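Local coordinates for protein rusticyanin (Thiobacillus ferrooxidans, PDB 2CAK) that carries electrons in the periplasm from cytochrome c552 to the A-type oxidase by means of a single bound copper ion, at residues A[48-53]-A[82-87]; A[86-91]-A[131-136]. One frame throughout, in Å; residues are numbered along the deposited sequence.

Contact 1 of 2, residues A[48-53]-A[82-87]; sequences FPFPSF and FGHSFD. With CU1 (copper (I) ion), chain B.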
loop_
_atom_site.group_PDB
_atom_site.type_symbol
_atom_site.label_atom_id
_atom_site.label_comp_id
_atom_site.label_asym_id
_atom_site.label_seq_id
_atom_site.Cartn_x
_atom_site.Cartn_y
_atom_site.Cartn_z
ATOM N N PHE A 48 -13.368 -4.469 6.387
ATOM C CA PHE A 48 -12.437 -3.592 7.138
ATOM C C PHE A 48 -12.913 -2.139 7.076
ATOM O O PHE A 48 -13.689 -1.819 6.171
ATOM C CB PHE A 48 -11.027 -3.688 6.521
ATOM C CG PHE A 48 -10.296 -4.971 6.913
ATOM C CD1 PHE A 48 -9.403 -5.001 8.004
ATOM C CD2 PHE A 48 -10.471 -6.166 6.233
ATOM C CE1 PHE A 48 -8.718 -6.172 8.343
ATOM C CE2 PHE A 48 -9.769 -7.302 6.564
ATOM C CZ PHE A 48 -8.862 -7.305 7.595
ATOM N N PRO A 49 -12.481 -1.296 8.015
ATOM C CA PRO A 49 -12.933 0.078 8.057
ATOM C C PRO A 49 -12.545 0.867 6.811
ATOM O O PRO A 49 -11.459 0.799 6.263
ATOM C CB PRO A 49 -12.172 0.664 9.262
ATOM C CG PRO A 49 -11.753 -0.487 10.092
ATOM C CD PRO A 49 -11.598 -1.644 9.119
ATOM N N PHE A 50 -13.503 1.708 6.373
ATOM C CA PHE A 50 -13.248 2.725 5.370
ATOM C C PHE A 50 -12.743 3.997 6.058
ATOM O O PHE A 50 -13.419 4.499 6.972
ATOM C CB PHE A 50 -14.474 3.033 4.500
ATOM C CG PHE A 50 -14.330 4.087 3.439
ATOM C CD1 PHE A 50 -14.539 5.428 3.727
ATOM C CD2 PHE A 50 -13.962 3.723 2.140
ATOM C CE1 PHE A 50 -14.347 6.352 2.796
ATOM C CE2 PHE A 50 -13.768 4.692 1.169
ATOM C CZ PHE A 50 -13.996 5.991 1.507
ATOM N N PRO A 51 -11.748 4.670 5.525
ATOM C CA PRO A 51 -10.773 4.260 4.497
ATOM C C PRO A 51 -9.525 3.692 5.184
ATOM O O PRO A 51 -9.072 4.230 6.186
ATOM C CB PRO A 51 -10.509 5.581 3.801
ATOM C CG PRO A 51 -10.582 6.608 4.881
ATOM C CD PRO A 51 -11.530 6.102 5.909
ATOM N N SER A 52 -8.960 2.628 4.664
ATOM C CA SER A 52 -7.825 1.959 5.256
ATOM C C SER A 52 -7.091 1.113 4.210
ATOM O O SER A 52 -7.701 0.745 3.216
ATOM C CB SER A 52 -8.244 1.072 6.396
ATOM O OG SER A 52 -8.979 -0.046 6.037
ATOM N N PHE A 53 -5.836 0.811 4.492
ATOM C CA PHE A 53 -5.088 -0.209 3.783
ATOM C C PHE A 53 -4.977 -1.467 4.617
ATOM O O PHE A 53 -4.804 -1.370 5.833
ATOM C CB PHE A 53 -3.658 0.279 3.532
ATOM C CG PHE A 53 -3.476 1.464 2.601
ATOM C CD1 PHE A 53 -3.641 1.317 1.232
ATOM C CD2 PHE A 53 -3.158 2.719 3.093
ATOM C CE1 PHE A 53 -3.414 2.378 0.403
ATOM C CE2 PHE A 53 -2.908 3.766 2.237
ATOM C CZ PHE A 53 -3.062 3.623 0.889
ATOM N N PHE A 82 -14.362 3.741 -5.534
ATOM C CA PHE A 82 -13.262 4.624 -5.211
ATOM C C PHE A 82 -11.994 4.193 -5.932
ATOM O O PHE A 82 -11.741 3.015 -6.048
ATOM C CB PHE A 82 -12.978 4.630 -3.699
ATOM C CG PHE A 82 -14.164 5.218 -2.962
ATOM C CD1 PHE A 82 -15.214 4.424 -2.517
ATOM C CD2 PHE A 82 -14.232 6.579 -2.772
ATOM C CE1 PHE A 82 -16.292 4.992 -1.877
ATOM C CE2 PHE A 82 -15.305 7.154 -2.076
ATOM C CZ PHE A 82 -16.325 6.356 -1.634
ATOM N N GLY A 83 -11.201 5.145 -6.357
ATOM C CA GLY A 83 -9.920 4.909 -6.987
ATOM C C GLY A 83 -8.688 5.247 -6.196
ATOM O O GLY A 83 -7.866 6.119 -6.559
ATOM N N HIS A 84 -8.454 4.571 -5.105
ATOM C CA HIS A 84 -7.402 4.854 -4.138
ATOM C C HIS A 84 -6.029 4.727 -4.756
ATOM O O HIS A 84 -5.806 3.981 -5.715
ATOM C CB HIS A 84 -7.527 3.818 -3.006
ATOM C CG HIS A 84 -8.804 3.816 -2.247
ATOM N ND1 HIS A 84 -9.156 4.732 -1.277
ATOM C CD2 HIS A 84 -9.815 2.905 -2.311
ATOM C CE1 HIS A 84 -10.330 4.362 -0.802
ATOM N NE2 HIS A 84 -10.788 3.255 -1.415
ATOM N N SER A 85 -5.077 5.422 -4.158
ATOM C CA SER A 85 -3.674 5.309 -4.563
ATOM C C SER A 85 -2.833 4.761 -3.412
ATOM O O SER A 85 -3.291 4.668 -2.271
ATOM C CB SER A 85 -3.081 6.652 -5.012
ATOM O OG SER A 85 -2.907 7.562 -3.941
ATOM N N PHE A 86 -1.595 4.401 -3.680
ATOM C CA PHE A 86 -0.619 3.937 -2.700
ATOM C C PHE A 86 0.693 4.673 -2.995
ATOM O O PHE A 86 1.366 4.371 -3.979
ATOM C CB PHE A 86 -0.437 2.421 -2.789
ATOM C CG PHE A 86 0.478 1.819 -1.742
ATOM C CD1 PHE A 86 -0.063 1.197 -0.613
ATOM C CD2 PHE A 86 1.841 1.840 -1.826
ATOM C CE1 PHE A 86 0.748 0.659 0.351
ATOM C CE2 PHE A 86 2.616 1.305 -0.830
ATOM C CZ PHE A 86 2.120 0.689 0.264
ATOM N N ASP A 87 1.043 5.631 -2.165
ATOM C CA ASP A 87 2.196 6.489 -2.403
ATOM C C ASP A 87 3.074 6.544 -1.153
ATOM O O ASP A 87 2.563 6.724 -0.031
ATOM C CB ASP A 87 1.736 7.913 -2.766
ATOM C CG ASP A 87 0.974 7.869 -4.077
ATOM O OD1 ASP A 87 1.603 7.516 -5.105
ATOM O OD2 ASP A 87 -0.222 8.107 -4.088
HETATM CU CU CU1 B . -8.170 6.412 -0.611
#

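Contact 2 of 2, residues A[86-91]-A[131-136]; sequences FDITQK and GTYYYV. Unlike the reference sequence in segment 86-91: Gln90 (reference Lys).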
loop_
_atom_site.group_PDB
_atom_site.type_symbol
_atom_site.label_atom_id
_atom_site.label_comp_id
_atom_site.label_asym_id
_atom_site.label_seq_id
_atom_site.Cartn_x
_atom_site.Cartn_y
_atom_site.Cartn_z
ATOM N N PHE A 86 -1.595 4.401 -3.680
ATOM C CA PHE A 86 -0.619 3.937 -2.700
ATOM C C PHE A 86 0.693 4.673 -2.995
ATOM O O PHE A 86 1.366 4.371 -3.979
ATOM C CB PHE A 86 -0.437 2.421 -2.789
ATOM C CG PHE A 86 0.478 1.819 -1.742
ATOM C CD1 PHE A 86 -0.063 1.197 -0.613
ATOM C CD2 PHE A 86 1.841 1.840 -1.826
ATOM C CE1 PHE A 86 0.748 0.659 0.351
ATOM C CE2 PHE A 86 2.616 1.305 -0.830
ATOM C CZ PHE A 86 2.120 0.689 0.264
ATOM N N ASP A 87 1.043 5.631 -2.165
ATOM C CA ASP A 87 2.196 6.489 -2.403
ATOM C C ASP A 87 3.074 6.544 -1.153
ATOM O O ASP A 87 2.563 6.724 -0.031
ATOM C CB ASP A 87 1.736 7.913 -2.766
ATOM C CG ASP A 87 0.974 7.869 -4.077
ATOM O OD1 ASP A 87 1.603 7.516 -5.105
ATOM O OD2 ASP A 87 -0.222 8.107 -4.088
ATOM N N ILE A 88 4.388 6.461 -1.340
ATOM C CA ILE A 88 5.342 6.493 -0.217
ATOM C C ILE A 88 6.007 7.862 -0.160
ATOM O O ILE A 88 6.519 8.366 -1.175
ATOM C CB ILE A 88 6.360 5.356 -0.360
ATOM C CG1 ILE A 88 5.686 3.981 -0.438
ATOM C CG2 ILE A 88 7.382 5.410 0.756
ATOM C CD1 ILE A 88 6.602 2.839 -0.872
ATOM N N THR A 89 5.994 8.466 1.020
ATOM C CA THR A 89 6.555 9.775 1.283
ATOM C C THR A 89 7.357 9.790 2.571
ATOM O O THR A 89 7.167 8.877 3.379
ATOM C CB THR A 89 5.415 10.802 1.333
ATOM O OG1 THR A 89 5.900 12.125 1.573
ATOM C CG2 THR A 89 4.400 10.451 2.426
ATOM N N GLN A 90 8.205 10.767 2.773
ATOM C CA GLN A 90 8.822 11.001 4.083
ATOM C C GLN A 90 8.109 12.070 4.899
ATOM O O GLN A 90 8.467 12.290 6.061
ATOM C CB GLN A 90 10.336 11.217 3.943
ATOM C CG GLN A 90 10.917 9.841 3.554
ATOM C CD GLN A 90 12.412 9.748 3.760
ATOM O OE1 GLN A 90 13.116 10.387 2.978
ATOM N NE2 GLN A 90 12.890 8.995 4.764
ATOM N N LYS A 91 7.114 12.760 4.340
ATOM C CA LYS A 91 6.278 13.691 5.094
ATOM C C LYS A 91 5.422 12.914 6.074
ATOM O O LYS A 91 5.006 11.794 5.833
ATOM C CB LYS A 91 5.387 14.548 4.211
ATOM C CG LYS A 91 6.069 15.400 3.142
ATOM C CD LYS A 91 7.151 16.317 3.654
ATOM C CE LYS A 91 7.482 17.376 2.601
ATOM N NZ LYS A 91 8.775 17.045 1.908
ATOM N N GLY A 131 15.595 4.804 7.069
ATOM C CA GLY A 131 14.800 5.890 7.609
ATOM C C GLY A 131 13.352 5.523 7.775
ATOM O O GLY A 131 12.984 4.352 7.583
ATOM N N THR A 132 12.582 6.499 8.094
ATOM C CA THR A 132 11.133 6.374 8.283
ATOM C C THR A 132 10.396 6.945 7.095
ATOM O O THR A 132 10.724 8.042 6.633
ATOM C CB THR A 132 10.715 7.042 9.598
ATOM O OG1 THR A 132 11.433 6.370 10.667
ATOM C CG2 THR A 132 9.229 6.878 9.791
ATOM N N TYR A 133 9.396 6.202 6.630
ATOM C CA TYR A 133 8.514 6.575 5.528
ATOM C C TYR A 133 7.061 6.337 5.950
ATOM O O TYR A 133 6.777 5.663 6.959
ATOM C CB TYR A 133 8.847 5.789 4.259
ATOM C CG TYR A 133 10.291 5.823 3.803
ATOM C CD1 TYR A 133 11.276 5.069 4.433
ATOM C CD2 TYR A 133 10.693 6.590 2.711
ATOM C CE1 TYR A 133 12.580 5.116 3.999
ATOM C CE2 TYR A 133 11.999 6.626 2.266
ATOM C CZ TYR A 133 12.958 5.874 2.915
ATOM O OH TYR A 133 14.246 5.935 2.451
ATOM N N TYR A 134 6.141 6.867 5.147
ATOM C CA TYR A 134 4.730 6.629 5.323
ATOM C C TYR A 134 4.119 6.244 3.968
ATOM O O TYR A 134 4.542 6.795 2.957
ATOM C CB TYR A 134 4.008 7.880 5.850
ATOM C CG TYR A 134 4.466 8.177 7.269
ATOM C CD1 TYR A 134 3.795 7.674 8.381
ATOM C CD2 TYR A 134 5.625 8.931 7.502
ATOM C CE1 TYR A 134 4.255 7.951 9.651
ATOM C CE2 TYR A 134 6.078 9.164 8.772
ATOM C CZ TYR A 134 5.388 8.691 9.851
ATOM O OH TYR A 134 5.865 8.932 11.131
ATOM N N TYR A 135 3.161 5.339 3.983
ATOM C CA TYR A 135 2.369 5.039 2.791
ATOM C C TYR A 135 0.988 5.685 2.998
ATOM O O TYR A 135 0.413 5.568 4.072
ATOM C CB TYR A 135 2.275 3.537 2.493
ATOM C CG TYR A 135 1.749 2.609 3.568
ATOM C CD1 TYR A 135 2.554 2.110 4.586
ATOM C CD2 TYR A 135 0.425 2.221 3.579
ATOM C CE1 TYR A 135 2.068 1.273 5.569
ATOM C CE2 TYR A 135 -0.065 1.361 4.542
ATOM C CZ TYR A 135 0.750 0.897 5.527
ATOM O OH TYR A 135 0.224 0.054 6.497
ATOM N N VAL A 136 0.515 6.387 1.952
ATOM C CA VAL A 136 -0.666 7.217 2.024
ATOM C C VAL A 136 -1.499 7.041 0.778
ATOM O O VAL A 136 -0.969 6.720 -0.292
ATOM C CB VAL A 136 -0.337 8.715 2.265
ATOM C CG1 VAL A 136 0.652 8.928 3.386
ATOM C CG2 VAL A 136 0.179 9.401 1.004
HETATM O O HOH W 1 9.669 10.433 7.790
#

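Contact 1 of 2, residues A[48-53]-A[82-87]
Phe50 reaches across to Phe82 and His84 with the outer rim of its ring. Its CE2 lies over the centre of the Phe82 ring, 3.9 Å above the plane, and its CZ stands 3.9 Å from Phe82 CZ; the two planes are inclined at 48°. The extended side chain of Phe50, with CG anti to the backbone N (chi1 179°), carries the ring out to this position. The same CE2 comes 4.0 Å from His84 CE1, in the plane of the imidazole at its edge. Within its own segment, Pro51 CB lies over one face of the Phe50 ring; the peptide bond between the two residues is cis.

His84 ND1 binds copper at 2.1 Å, in the blue copper site of a cupredoxin fold; Cys137, His142 and Met147 complete the set of ligands. The contact therefore packs an aromatic ring against the imidazole of a copper ligand, and Phe50 also meets the ring of His142.

Deeper in the protein, Phe86 turns its ring edge to the face of Phe53, a T-shaped pair with centroids 5.3 Å apart and planes at 76°. Phe53 CZ also lies 3.3 Å from Ser85 O, which sits at the ring edge near its plane and has no hydrogen-bonding partner in the model. Ser85 OG donates to Asp87 OD2 at 2.7 Å and is also hydrogen-bonded to Gln138 N.

Contact 2 of 2, residues A[86-91]-A[131-136]
Asp87 and Val136, like Thr89 and Tyr134, are hydrogen-bonded pairs of two antiparallel strands, 87-89 and 131-136, neighbours in one sheet of the cupredoxin beta-sandwich. Asp87 N donates to Val136 O, and Val136 N returns the bond to Asp87 O. The second pair is straighter: Thr89 N reaches Tyr134 O with an angle of 167° at the hydrogen, and Tyr134 N reaches Thr89 O. Ile88 faces Tyr135 between them as a non-hydrogen-bonded pair, where Ile88 CA points its hydrogen at Tyr134 O.

Tyr135 CB sits over the Phe86 ring, 4.1 Å from its centroid, while the ring planes differ by little but are displaced so far that the rings hardly overlap. Tyr135 CG lies between the backbone N and the carbonyl carbon (chi1 56°), which leads the ring along Phe86 toward Pro61 O, the partner of its OH. Ile88 CG2 touches Tyr133 CB, whereas Asp87 and Thr89 lie on the face of Tyr134 and Val136.

Beyond the last bridge, in the conformer described here, one of two, the side-chain amide of Gln90 stacks on one face of the Tyr133 ring, planes 13° apart, with Gln90 CG 3.4 Å from Tyr133 CD2. Replacing Tyr133 with an alanine would probably deprive the Gln90 amide, in this conformer, of its flat support and leave Thr129 O without the tyrosine hydroxyl. In the same conformer Gln90 NE2 donates to Thr132 O at 3.0 Å from above the carbonyl plane of Thr132, and a water donates to both Thr132 O and Gln90 O, its oxygen 2.8 Å from Gln90 O.

Overall arrangement
The centres of the two contacts lie about 15 Å apart, and Phe86 and Asp87 belong to both. Along the chain the loop 48-53 comes first, then 82-87 running straight into 86-91, and last 131-136, which leads directly to the copper ligand Cys137. Contact 1 lies at the copper end of the sandwich, between loops that follow strands 36-43 and 70-77; contact 2 pairs strands 87-89 and 131-136 within the seven-stranded sheet. They meet where Phe53 CD2 packs 3.7 Å from Tyr135 CD2. The loop bearing His84 is thus continuous with a strand paired to the one preceding Cys137, tying two copper ligands to the same sheet.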